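Local coordinates for protein F9 (Vaccinia virus, PDB 6CJ6) that forms part of the poxvirus entry-fusion complex, which merges viral and cellular membranes and opens a pore for the virion core to enter the cytoplasm, at residues V31-H36 and N53-N58; C47-T52 and L137-T142; D118-D123 and G143-N148. All coordinates share one frame; numbering follows the deposited sequence.

Contact 1 of 3, residues V31-H36 and N53-N58; sequences VTCAIH and NKCMSN. With EDO (1,2-ethanediol), chain P.
Val31 opens the contact: its CG2 methyl rests on the backbone where Met56 joins Ser57, 4.1 Å from Met56 C. A short branched side chain suits this exposed spot, since it can cover a peptide unit without reaching further. Two residues on, the chain is tied covalently to the other loop. Cys33 SG and Cys55 SG are bonded at 2.0 Å, and the C-S-S-C torsion of 100° lies near the right angle that disulfides prefer. Each sulfur stands beside its own backbone N, anti to the carbonyl carbon (chi1 -68° in Cys33, -37° in Cys55), which turns the two SG atoms into the gap between the loops.

The disulfide is one of three in this L1/F9-family domain. It joins the loop between helix 10-24 and strand 36-41 to the loop that leads from strand 47-53 into helix 59-74. Both segments are largely irregular, and the covalent S-S bond is the main tie between them.

At His36, the start of strand 36-41, the side chains of His36 and Asn53 cross at about a right angle, with His36 CD2 3.6 Å from Asn53 OD1. That oxygen has its hydrogen-bond partner elsewhere, in Asn141 ND2. His36 NE2 makes a nearly straight hydrogen bond of 2.8 Å, at the ring edge, to O2 of an ethanediol, probably acquired from the crystallisation liquor.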
ATOM      1  N   VAL A  31     -15.830   1.699  11.099  1.00 78.42           N
ATOM      2  CA  VAL A  31     -15.939   1.510  12.539  1.00 74.74           C
ATOM      3  C   VAL A  31     -15.052   2.555  13.199  1.00 73.66           C
ATOM      4  O   VAL A  31     -14.603   3.503  12.545  1.00 73.38           O
ATOM      5  CB  VAL A  31     -15.566   0.081  12.975  1.00 74.53           C
ATOM      6  CG1 VAL A  31     -16.570  -0.428  13.996  1.00 72.30           C
ATOM      7  CG2 VAL A  31     -15.500  -0.848  11.774  1.00 72.23           C
ATOM      8  N   THR A  32     -14.797   2.399  14.493  1.00 71.12           N
ATOM      9  CA  THR A  32     -13.890   3.305  15.187  1.00 67.70           C
ATOM     10  C   THR A  32     -12.466   3.001  14.743  1.00 67.16           C
ATOM     11  O   THR A  32     -11.911   1.955  15.095  1.00 70.58           O
ATOM     12  CB  THR A  32     -14.041   3.133  16.694  1.00 67.66           C
ATOM     13  N   CYS A  33     -11.881   3.898  13.945  1.00 68.17           N
ATOM     14  CA  CYS A  33     -10.487   3.754  13.545  1.00 56.03           C
ATOM     15  C   CYS A  33      -9.604   3.746  14.786  1.00 52.18           C
ATOM     16  O   CYS A  33      -9.452   4.774  15.455  1.00 57.71           O
ATOM     17  CB  CYS A  33     -10.061   4.883  12.602  1.00 56.49           C
ATOM     18  SG  CYS A  33     -10.824   4.860  10.959  1.00 62.96           S
ATOM     19  N   ALA A  34      -9.034   2.584  15.107  1.00 41.30           N
ATOM     20  CA  ALA A  34      -8.205   2.465  16.300  1.00 41.08           C
ATOM     21  C   ALA A  34      -6.890   3.217  16.168  1.00 50.95           C
ATOM     22  O   ALA A  34      -6.279   3.555  17.188  1.00 48.88           O
ATOM     23  CB  ALA A  34      -7.935   0.990  16.603  1.00 50.65           C
ATOM     24  N   ILE A  35      -6.444   3.485  14.943  1.00 48.42           N
ATOM     25  CA  ILE A  35      -5.176   4.159  14.697  1.00 41.74           C
ATOM     26  C   ILE A  35      -5.361   5.128  13.537  1.00 34.01           C
ATOM     27  O   ILE A  35      -6.242   4.954  12.689  1.00 31.44           O
ATOM     28  CB  ILE A  35      -4.033   3.147  14.429  1.00 40.08           C
ATOM     29  CG1 ILE A  35      -2.686   3.725  14.868  1.00 44.46           C
ATOM     30  CG2 ILE A  35      -3.988   2.755  12.961  1.00 34.45           C
ATOM     31  CD1 ILE A  35      -1.527   2.767  14.708  1.00 48.37           C
ATOM     32  N   HIS A  36      -4.531   6.168  13.513  1.00 38.25           N
ATOM     33  CA  HIS A  36      -4.574   7.177  12.464  1.00 34.25           C
ATOM     34  C   HIS A  36      -3.166   7.461  11.964  1.00 31.62           C
ATOM     35  O   HIS A  36      -2.183   7.294  12.691  1.00 33.97           O
ATOM     36  CB  HIS A  36      -5.205   8.480  12.959  1.00 36.91           C
ATOM     37  CG  HIS A  36      -6.662   8.362  13.273  1.00 41.15           C
ATOM     38  ND1 HIS A  36      -7.127   7.959  14.506  1.00 51.17           N
ATOM     39  CD2 HIS A  36      -7.759   8.586  12.511  1.00 43.41           C
ATOM     40  CE1 HIS A  36      -8.449   7.944  14.492  1.00 51.45           C
ATOM     41  NE2 HIS A  36      -8.857   8.320  13.293  1.00 54.75           N
ATOM     42  N   ASN A  53      -8.771   8.076   5.254  1.00 30.58           N
ATOM     43  CA  ASN A  53      -9.098   7.036   6.215  1.00 38.11           C
ATOM     44  C   ASN A  53     -10.238   6.188   5.670  1.00 39.21           C
ATOM     45  O   ASN A  53     -11.202   6.710   5.103  1.00 40.77           O
ATOM     46  CB  ASN A  53      -9.492   7.639   7.563  1.00 41.33           C
ATOM     47  CG  ASN A  53      -8.337   8.347   8.243  1.00 44.35           C
ATOM     48  OD1 ASN A  53      -7.579   7.741   9.000  1.00 41.09           O
ATOM     49  ND2 ASN A  53      -8.193   9.638   7.971  1.00 53.76           N
ATOM     50  N   LYS A  54     -10.110   4.875   5.833  1.00 39.47           N
ATOM     51  CA  LYS A  54     -11.113   3.928   5.368  1.00 44.54           C
ATOM     52  C   LYS A  54     -10.958   2.650   6.175  1.00 41.16           C
ATOM     53  O   LYS A  54     -10.732   1.572   5.616  1.00 48.14           O
ATOM     54  CB  LYS A  54     -10.924   3.645   3.876  1.00 44.77           C
ATOM     55  CG  LYS A  54     -12.210   3.637   3.066  1.00 44.98           C
ATOM     56  CD  LYS A  54     -11.937   3.523   1.568  1.00 49.28           C
ATOM     57  CE  LYS A  54     -11.586   4.868   0.936  1.00 54.54           C
ATOM     58  NZ  LYS A  54     -10.220   5.361   1.280  1.00 41.93           N
ATOM     59  N   CYS A  55     -11.066   2.768   7.494  1.00 39.60           N
ATOM     60  CA  CYS A  55     -10.723   1.667   8.375  1.00 44.23           C
ATOM     61  C   CYS A  55     -11.826   0.619   8.408  1.00 46.71           C
ATOM     62  O   CYS A  55     -12.982   0.873   8.061  1.00 55.68           O
ATOM     63  CB  CYS A  55     -10.441   2.172   9.785  1.00 42.68           C
ATOM     64  SG  CYS A  55      -9.589   3.751   9.810  1.00 47.65           S
ATOM     65  N   MET A  56     -11.448  -0.579   8.845  1.00 45.19           N
ATOM     66  CA  MET A  56     -12.350  -1.716   8.858  1.00 51.96           C
ATOM     67  C   MET A  56     -12.105  -2.545  10.110  1.00 53.26           C
ATOM     68  O   MET A  56     -11.270  -2.210  10.957  1.00 45.63           O
ATOM     69  CB  MET A  56     -12.225  -2.537   7.572  1.00 54.55           C
ATOM     70  CG  MET A  56     -10.852  -2.486   6.939  1.00 45.60           C
ATOM     71  SD  MET A  56     -10.960  -2.955   5.209  1.00 58.78           S
ATOM     72  CE  MET A  56     -12.229  -1.821   4.650  1.00 47.66           C
ATOM     73  N   SER A  57     -12.843  -3.652  10.209  1.00 51.47           N
ATOM     74  CA  SER A  57     -12.911  -4.398  11.460  1.00 50.05           C
ATOM     75  C   SER A  57     -11.589  -5.078  11.790  1.00 50.66           C
ATOM     76  O   SER A  57     -11.145  -5.047  12.945  1.00 48.44           O
ATOM     77  CB  SER A  57     -14.052  -5.412  11.398  1.00 54.72           C
ATOM     78  OG  SER A  57     -14.155  -5.985  10.105  1.00 58.29           O
ATOM     79  N   ASN A  58     -10.940  -5.693  10.804  1.00 42.44           N
ATOM     80  CA  ASN A  58      -9.788  -6.532  11.093  1.00 46.73           C
ATOM     81  C   ASN A  58      -8.736  -6.425   9.997  1.00 41.25           C
ATOM     82  O   ASN A  58      -9.037  -6.118   8.842  1.00 37.28           O
ATOM     83  CB  ASN A  58     -10.201  -7.992  11.296  1.00 45.08           C
ATOM     84  CG  ASN A  58     -11.164  -8.479  10.238  1.00 50.72           C
ATOM     85  OD1 ASN A  58     -11.107  -8.051   9.087  1.00 51.55           O
ATOM     86  ND2 ASN A  58     -12.067  -9.372  10.626  1.00 59.28           N
TER
HETATM   87  C1  EDO P 212     -13.043   7.874  10.821  1.00 62.98           C
HETATM   88  O1  EDO P 212     -13.076   7.501   9.439  1.00 58.89           O
HETATM   89  C2  EDO P 212     -11.600   7.895  11.307  1.00 60.64           C
HETATM   90  O2  EDO P 212     -11.543   8.498  12.606  1.00 55.48           O

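Contact 2 of 3, residues C47-T52 and L137-T142; sequences CALRIT and LQIVNT. With PDO (1,3-propandiol), chain B; MOH (methanol), chain C.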
ATOM      1  N   CYS A  47       5.974  15.572  -5.177  1.00 24.87           N
ATOM      2  CA  CYS A  47       5.115  14.539  -4.617  1.00 30.08           C
ATOM      3  C   CYS A  47       3.686  15.048  -4.479  1.00 34.16           C
ATOM      4  O   CYS A  47       3.458  16.169  -4.008  1.00 36.24           O
ATOM      5  CB  CYS A  47       5.636  14.103  -3.250  1.00 27.77           C
ATOM      6  SG  CYS A  47       4.859  12.604  -2.629  1.00 41.04           S
ATOM      7  N   ALA A  48       2.731  14.216  -4.879  1.00 40.29           N
ATOM      8  CA  ALA A  48       1.312  14.446  -4.635  1.00 32.23           C
ATOM      9  C   ALA A  48       0.825  13.327  -3.725  1.00 39.14           C
ATOM     10  O   ALA A  48       0.731  12.170  -4.151  1.00 38.41           O
ATOM     11  CB  ALA A  48       0.530  14.469  -5.947  1.00 42.95           C
ATOM     12  N   LEU A  49       0.533  13.665  -2.473  1.00 32.88           N
ATOM     13  CA  LEU A  49       0.042  12.701  -1.501  1.00 32.38           C
ATOM     14  C   LEU A  49      -1.464  12.846  -1.341  1.00 40.27           C
ATOM     15  O   LEU A  49      -1.989  13.963  -1.283  1.00 41.08           O
ATOM     16  CB  LEU A  49       0.721  12.905  -0.144  1.00 35.08           C
ATOM     17  CG  LEU A  49       2.079  12.244   0.079  1.00 39.31           C
ATOM     18  CD1 LEU A  49       2.686  12.712   1.387  1.00 32.94           C
ATOM     19  CD2 LEU A  49       1.933  10.730   0.078  1.00 32.16           C
ATOM     20  N   ARG A  50      -2.156  11.710  -1.276  1.00 33.25           N
ATOM     21  CA  ARG A  50      -3.597  11.661  -1.036  1.00 39.03           C
ATOM     22  C   ARG A  50      -3.823  10.746   0.164  1.00 37.17           C
ATOM     23  O   ARG A  50      -3.791   9.519   0.031  1.00 39.20           O
ATOM     24  CB  ARG A  50      -4.343  11.156  -2.266  1.00 42.04           C
ATOM     25  CG  ARG A  50      -4.749  12.247  -3.240  1.00 50.46           C
ATOM     26  CD  ARG A  50      -6.171  12.723  -2.976  1.00 53.62           C
ATOM     27  NE  ARG A  50      -6.532  13.859  -3.820  1.00 54.15           N
ATOM     28  CZ  ARG A  50      -7.781  14.212  -4.110  1.00 51.36           C
ATOM     29  NH1 ARG A  50      -8.800  13.509  -3.635  1.00 55.80           N
ATOM     30  NH2 ARG A  50      -8.010  15.262  -4.886  1.00 53.20           N
ATOM     31  N   ILE A  51      -4.048  11.341   1.331  1.00 38.02           N
ATOM     32  CA  ILE A  51      -4.203  10.597   2.575  1.00 34.72           C
ATOM     33  C   ILE A  51      -5.685  10.535   2.910  1.00 35.80           C
ATOM     34  O   ILE A  51      -6.355  11.572   2.992  1.00 32.72           O
ATOM     35  CB  ILE A  51      -3.400  11.244   3.714  1.00 37.42           C
ATOM     36  CG1 ILE A  51      -1.958  11.487   3.263  1.00 34.26           C
ATOM     37  CG2 ILE A  51      -3.436  10.363   4.957  1.00 38.58           C
ATOM     38  CD1 ILE A  51      -1.192  12.443   4.144  1.00 37.50           C
ATOM     39  N   THR A  52      -6.200   9.319   3.093  1.00 36.16           N
ATOM     40  CA  THR A  52      -7.603   9.096   3.407  1.00 35.86           C
ATOM     41  C   THR A  52      -7.718   7.996   4.451  1.00 38.44           C
ATOM     42  O   THR A  52      -6.879   7.094   4.524  1.00 35.88           O
ATOM     43  CB  THR A  52      -8.394   8.651   2.171  1.00 39.16           C
ATOM     44  OG1 THR A  52      -7.794   7.467   1.625  1.00 27.59           O
ATOM     45  CG2 THR A  52      -8.417   9.750   1.116  1.00 39.25           C
ATOM     46  N   LEU A 137       0.486   9.561  -4.912  1.00 35.74           N
ATOM     47  CA  LEU A 137       0.734   8.477  -3.959  1.00 30.90           C
ATOM     48  C   LEU A 137      -0.432   8.452  -2.971  1.00 29.12           C
ATOM     49  O   LEU A 137      -0.395   9.117  -1.933  1.00 31.35           O
ATOM     50  CB  LEU A 137       2.069   8.682  -3.259  1.00 31.81           C
ATOM     51  CG  LEU A 137       2.851   7.424  -2.901  1.00 32.77           C
ATOM     52  CD1 LEU A 137       3.017   6.566  -4.136  1.00 37.33           C
ATOM     53  CD2 LEU A 137       4.204   7.795  -2.325  1.00 36.29           C
ATOM     54  N   GLN A 138      -1.467   7.684  -3.300  1.00 28.74           N
ATOM     55  CA  GLN A 138      -2.639   7.563  -2.443  1.00 37.71           C
ATOM     56  C   GLN A 138      -2.330   6.626  -1.281  1.00 31.05           C
ATOM     57  O   GLN A 138      -2.059   5.438  -1.489  1.00 30.24           O
ATOM     58  CB  GLN A 138      -3.818   7.035  -3.253  1.00 35.49           C
ATOM     59  CG  GLN A 138      -4.338   8.020  -4.275  1.00 34.99           C
ATOM     60  CD  GLN A 138      -4.952   7.339  -5.473  1.00 42.45           C
ATOM     61  OE1 GLN A 138      -4.245   6.925  -6.394  1.00 42.21           O
ATOM     62  NE2 GLN A 138      -6.274   7.214  -5.470  1.00 40.99           N
ATOM     63  N   ILE A 139      -2.373   7.156  -0.063  1.00 28.06           N
ATOM     64  CA  ILE A 139      -2.114   6.394   1.153  1.00 22.53           C
ATOM     65  C   ILE A 139      -3.420   6.306   1.930  1.00 28.25           C
ATOM     66  O   ILE A 139      -4.003   7.334   2.298  1.00 30.17           O
ATOM     67  CB  ILE A 139      -0.995   7.030   1.996  1.00 21.97           C
ATOM     68  CG1 ILE A 139       0.382   6.581   1.500  1.00 39.45           C
ATOM     69  CG2 ILE A 139      -1.143   6.665   3.461  1.00 25.00           C
ATOM     70  CD1 ILE A 139       0.828   7.224   0.213  1.00 32.69           C
ATOM     71  N   VAL A 140      -3.886   5.084   2.174  1.00 27.76           N
ATOM     72  CA  VAL A 140      -5.158   4.851   2.850  1.00 29.70           C
ATOM     73  C   VAL A 140      -4.893   4.220   4.209  1.00 29.62           C
ATOM     74  O   VAL A 140      -4.182   3.213   4.311  1.00 33.78           O
ATOM     75  CB  VAL A 140      -6.118   4.002   1.996  1.00 35.78           C
ATOM     76  CG1 VAL A 140      -5.442   2.731   1.514  1.00 35.51           C
ATOM     77  CG2 VAL A 140      -7.381   3.678   2.780  1.00 37.24           C
ATOM     78  N   ASN A 141      -5.454   4.823   5.254  1.00 32.18           N
ATOM     79  CA  ASN A 141      -5.381   4.280   6.603  1.00 35.54           C
ATOM     80  C   ASN A 141      -6.557   3.335   6.810  1.00 37.59           C
ATOM     81  O   ASN A 141      -7.713   3.735   6.638  1.00 37.41           O
ATOM     82  CB  ASN A 141      -5.457   5.405   7.632  1.00 29.66           C
ATOM     83  CG  ASN A 141      -5.533   4.884   9.056  1.00 37.02           C
ATOM     84  OD1 ASN A 141      -4.894   3.886   9.394  1.00 34.62           O
ATOM     85  ND2 ASN A 141      -6.327   5.544   9.893  1.00 31.83           N
ATOM     86  N   THR A 142      -6.271   2.089   7.185  1.00 33.02           N
ATOM     87  CA  THR A 142      -7.325   1.147   7.540  1.00 37.34           C
ATOM     88  C   THR A 142      -7.440   0.929   9.044  1.00 32.72           C
ATOM     89  O   THR A 142      -8.011  -0.078   9.474  1.00 38.77           O
ATOM     90  CB  THR A 142      -7.171  -0.183   6.804  1.00 37.01           C
ATOM     91  OG1 THR A 142      -5.855  -0.710   7.024  1.00 26.06           O
ATOM     92  CG2 THR A 142      -7.444  -0.001   5.315  1.00 34.86           C
TER
HETATM   93  C1  PDO B 225     -10.308   7.763  -2.270  1.00 54.08           C
HETATM   94  O1  PDO B 225      -9.596   7.393  -1.176  1.00 48.90           O
HETATM   95  C2  PDO B 225     -11.474   6.947  -2.620  1.00 61.48           C
HETATM   96  C3  PDO B 225     -11.357   6.279  -3.943  1.00 54.22           C
HETATM   97  O3  PDO B 225     -11.290   7.297  -4.826  1.00 56.04           O
HETATM   98  C   MOH C 241      -4.299  -0.957   4.470  1.00 34.54           C
HETATM   99  O   MOH C 241      -3.547   0.044   5.125  1.00 41.92           O
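Leu49 carries its CG beside the backbone N (chi1 -84°), and the same choice in Ile139 places CG1 likewise (chi1 -84°); the two chains then slant across one another until Leu49 CD2 meets Ile139 CD1 at 3.7 Å. Leu49 CD2 also packs on Leu137 CB, 3.9 Å away. Branched and long aliphatic residues suit this face because Ile124 and Leu122 of strand 119-127 pack against it.

Beneath these side chains runs a parallel beta ladder, with Leu49, Arg50, Ile51 and Thr52 paired to Leu137, Gln138, Ile139 and Val140. It sets strand 47-53 at the edge of a three-stranded parallel sheet, next to the central strand 133-141. The backbone bonds alternate in the parallel manner: Arg50 receives from Ile139 N through its O (2.8 Å) and gives its N to Leu137 O (3.2 Å), and Thr52 likewise uses both its N and O, toward Ile139 and Asn141. Alpha hydrogens add to the seam, as where Ile51 CA approaches Ile139 O at 3.3 Å.

On the other face Arg50 CB packs 3.7 Å from Gln138 CG. Long polar residues suit it: their methylenes pack while their polar ends extend beyond, the guanidinium led away by a bend at chi2. Gln138 also touches helix 10-24. Farther along, Thr52 OG1 sits 3.9 Å from Val140 CB and gives a weak hydrogen bond to a propanediol that Lys54 NZ also holds.

Contact 3 of 3, residues D118-D123 and G143-N148; sequences DIQKLD and GSAEAN. Unlike the reference sequence in segment 143-148: Ala147 (reference Arg). With MOH (methanol), chain C.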
ATOM      1  N   ASP A 118      -2.100   5.777  19.426  1.00 52.98           N
ATOM      2  CA  ASP A 118      -3.095   5.883  18.364  1.00 50.36           C
ATOM      3  C   ASP A 118      -2.572   6.512  17.077  1.00 47.32           C
ATOM      4  O   ASP A 118      -3.325   6.568  16.099  1.00 40.71           O
ATOM      5  CB  ASP A 118      -4.286   6.712  18.851  1.00 61.51           C
ATOM      6  CG  ASP A 118      -5.024   6.059  20.004  1.00 67.68           C
ATOM      7  OD1 ASP A 118      -4.568   6.190  21.159  1.00 71.85           O
ATOM      8  OD2 ASP A 118      -6.064   5.417  19.750  1.00 76.71           O
ATOM      9  N   ILE A 119      -1.337   7.003  17.047  1.00 44.78           N
ATOM     10  CA  ILE A 119      -0.794   7.692  15.880  1.00 40.19           C
ATOM     11  C   ILE A 119       0.297   6.827  15.267  1.00 35.01           C
ATOM     12  O   ILE A 119       1.161   6.305  15.982  1.00 34.91           O
ATOM     13  CB  ILE A 119      -0.283   9.103  16.232  1.00 43.16           C
ATOM     14  CG1 ILE A 119      -1.378  10.150  15.997  1.00 50.59           C
ATOM     15  CG2 ILE A 119       0.933   9.477  15.401  1.00 34.31           C
ATOM     16  CD1 ILE A 119      -2.669   9.881  16.730  1.00 49.68           C
ATOM     17  N   GLN A 120       0.251   6.672  13.945  1.00 30.55           N
ATOM     18  CA  GLN A 120       1.206   5.855  13.209  1.00 36.77           C
ATOM     19  C   GLN A 120       2.001   6.734  12.255  1.00 31.23           C
ATOM     20  O   GLN A 120       1.431   7.592  11.573  1.00 30.37           O
ATOM     21  CB  GLN A 120       0.483   4.749  12.429  1.00 33.71           C
ATOM     22  CG  GLN A 120       1.374   3.921  11.509  1.00 37.92           C
ATOM     23  CD  GLN A 120       0.869   2.501  11.335  1.00 34.78           C
ATOM     24  OE1 GLN A 120      -0.330   2.244  11.429  1.00 31.64           O
ATOM     25  NE2 GLN A 120       1.788   1.568  11.094  1.00 31.61           N
ATOM     26  N   LYS A 121       3.315   6.526  12.221  1.00 28.65           N
ATOM     27  CA  LYS A 121       4.176   7.122  11.210  1.00 35.09           C
ATOM     28  C   LYS A 121       4.242   6.181  10.015  1.00 35.65           C
ATOM     29  O   LYS A 121       4.251   4.958  10.177  1.00 38.16           O
ATOM     30  CB  LYS A 121       5.583   7.335  11.776  1.00 28.92           C
ATOM     31  CG  LYS A 121       6.596   7.892  10.784  1.00 43.37           C
ATOM     32  CD  LYS A 121       7.658   6.862  10.412  1.00 41.43           C
ATOM     33  CE  LYS A 121       8.521   6.499  11.609  1.00 45.13           C
ATOM     34  NZ  LYS A 121       9.577   5.509  11.264  1.00 52.34           N
ATOM     35  N   LEU A 122       4.272   6.753   8.812  1.00 28.69           N
ATOM     36  CA  LEU A 122       4.320   5.968   7.586  1.00 29.48           C
ATOM     37  C   LEU A 122       5.446   6.473   6.696  1.00 32.26           C
ATOM     38  O   LEU A 122       5.528   7.673   6.414  1.00 25.03           O
ATOM     39  CB  LEU A 122       2.983   6.032   6.841  1.00 28.27           C
ATOM     40  CG  LEU A 122       2.593   4.719   6.157  1.00 39.50           C
ATOM     41  CD1 LEU A 122       2.636   3.584   7.166  1.00 35.53           C
ATOM     42  CD2 LEU A 122       1.216   4.818   5.532  1.00 40.59           C
ATOM     43  N   ASP A 123       6.304   5.555   6.253  1.00 29.82           N
ATOM     44  CA  ASP A 123       7.459   5.872   5.416  1.00 30.98           C
ATOM     45  C   ASP A 123       7.114   5.498   3.977  1.00 28.75           C
ATOM     46  O   ASP A 123       6.894   4.322   3.671  1.00 35.48           O
ATOM     47  CB  ASP A 123       8.680   5.096   5.908  1.00 30.32           C
ATOM     48  CG  ASP A 123       9.950   5.429   5.141  1.00 32.12           C
ATOM     49  OD1 ASP A 123       9.904   6.262   4.212  1.00 31.35           O
ATOM     50  OD2 ASP A 123      11.007   4.852   5.475  1.00 36.03           O
ATOM     51  N   GLY A 143      -6.925   1.854   9.850  1.00 39.08           N
ATOM     52  CA  GLY A 143      -7.102   1.769  11.285  1.00 37.85           C
ATOM     53  C   GLY A 143      -6.430   0.591  11.945  1.00 36.46           C
ATOM     54  O   GLY A 143      -6.805   0.219  13.060  1.00 39.90           O
ATOM     55  N   SER A 144      -5.446  -0.012  11.290  1.00 30.91           N
ATOM     56  CA  SER A 144      -4.663  -1.091  11.868  1.00 31.24           C
ATOM     57  C   SER A 144      -3.194  -0.786  11.648  1.00 29.43           C
ATOM     58  O   SER A 144      -2.791  -0.440  10.533  1.00 30.03           O
ATOM     59  CB  SER A 144      -5.013  -2.426  11.214  1.00 31.81           C
ATOM     60  OG  SER A 144      -3.986  -3.370  11.416  1.00 34.84           O
ATOM     61  N   ALA A 145      -2.397  -0.908  12.709  1.00 28.95           N
ATOM     62  CA  ALA A 145      -0.961  -0.699  12.569  1.00 28.84           C
ATOM     63  C   ALA A 145      -0.336  -1.764  11.678  1.00 30.38           C
ATOM     64  O   ALA A 145       0.573  -1.472  10.892  1.00 28.32           O
ATOM     65  CB  ALA A 145      -0.294  -0.681  13.943  1.00 35.84           C
ATOM     66  N   GLU A 146      -0.812  -3.007  11.777  1.00 23.33           N
ATOM     67  CA  GLU A 146      -0.217  -4.075  10.980  1.00 24.93           C
ATOM     68  C   GLU A 146      -0.605  -3.956   9.512  1.00 20.67           C
ATOM     69  O   GLU A 146       0.222  -4.204   8.624  1.00 21.31           O
ATOM     70  CB  GLU A 146      -0.555  -5.456  11.558  1.00 32.23           C
ATOM     71  CG  GLU A 146      -1.940  -5.587  12.175  1.00 33.49           C
ATOM     72  CD  GLU A 146      -2.016  -5.045  13.598  1.00 35.94           C
ATOM     73  OE1 GLU A 146      -1.339  -5.596  14.490  1.00 39.43           O
ATOM     74  OE2 GLU A 146      -2.747  -4.059  13.819  1.00 38.37           O
ATOM     75  N   ALA A 147      -1.849  -3.560   9.230  1.00 21.55           N
ATOM     76  CA  ALA A 147      -2.257  -3.369   7.840  1.00 23.62           C
ATOM     77  C   ALA A 147      -1.572  -2.156   7.222  1.00 25.66           C
ATOM     78  O   ALA A 147      -1.156  -2.202   6.059  1.00 26.85           O
ATOM     79  CB  ALA A 147      -3.777  -3.249   7.737  1.00 24.17           C
ATOM     80  N   ASN A 148      -1.451  -1.061   7.979  1.00 27.60           N
ATOM     81  CA  ASN A 148      -0.703   0.093   7.485  1.00 28.29           C
ATOM     82  C   ASN A 148       0.748  -0.278   7.199  1.00 26.64           C
ATOM     83  O   ASN A 148       1.356   0.243   6.256  1.00 23.59           O
ATOM     84  CB  ASN A 148      -0.761   1.239   8.495  1.00 27.16           C
ATOM     85  CG  ASN A 148      -2.120   1.913   8.548  1.00 26.66           C
ATOM     86  OD1 ASN A 148      -2.945   1.756   7.648  1.00 27.04           O
ATOM     87  ND2 ASN A 148      -2.348   2.689   9.600  1.00 27.05           N
TER
HETATM   88  C   MOH C 241      -4.299  -0.957   4.470  1.00 34.54           C
HETATM   89  O   MOH C 241      -3.547   0.044   5.125  1.00 41.92           O
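Gln120 reaches from strand 119-127 to the first turn of helix 145-158, and its side chain can be followed outward from CB. CB points at the helix, and CG, set opposite the backbone N (chi1 174°), continues in an extended chain that delivers the amide between Ala145 and Asn148. The carbon CD comes to lie against Asn148 CB, 3.5 Å away. From there the amide divides its work. OE1 accepts from Asn148 ND2 at 2.8 Å; the donor stands 49° above the carbonyl plane of Gln120 rather than on a lone pair, and the two amides are turned 56° to each other. NE2 gives a nearly straight bond of 3.3 Å to Ala145 O, which receives it in the carbonyl plane, on a lone pair. Ala145 presents only its CB, 3.9 Å from Gln120 OE1, and the amide lies alongside it.

Two residues further along the strand, Leu122 CD1 touches Asn148 O at 3.7 Å. The helix itself begins with Ser144 as N-cap: its OG accepts from Ala147 N at 3.1 Å and donates to Glu146 OE2. Gln120 and Lys121, with Tyr110 and Asn114, line a site holding 2-(2-methoxyethoxy)ethanol, probably from the crystallisation liquor.

Both Gln120 and Asn148 are buried, and each amide has a donor and an acceptor to satisfy. Asn148 ND2 also bonds Asn141 OD1, while Asn148 OD1 takes a weak hydrogen bond from Thr142 N. With both OE1 and NE2 engaged, the Gln120 amide is probably fixed in rotation, and the buried polar groups pair with one another where the strand meets the helix start.

Contacts 1 and 3 lie closest, their centres about 10 Å apart; contact 2 is about 15 Å from the first and 13 Å from the third. Along the chain contact 1 closes before contact 3 opens, whereas contact 2 interleaves with both. Strand 47-53 leads from contact 2 into contact 1, and strand 133-141 runs from contact 2 to the helix of contact 3. His36 begins strand 36-41, which pairs with strand 119-127 of contact 3 in a second parallel sheet. Asn141, at the end of strand 133-141, touches both other contacts through its amide. Two sheets, a disulfide-tied loop pair and helix 145-158 are thereby knit into one compact domain.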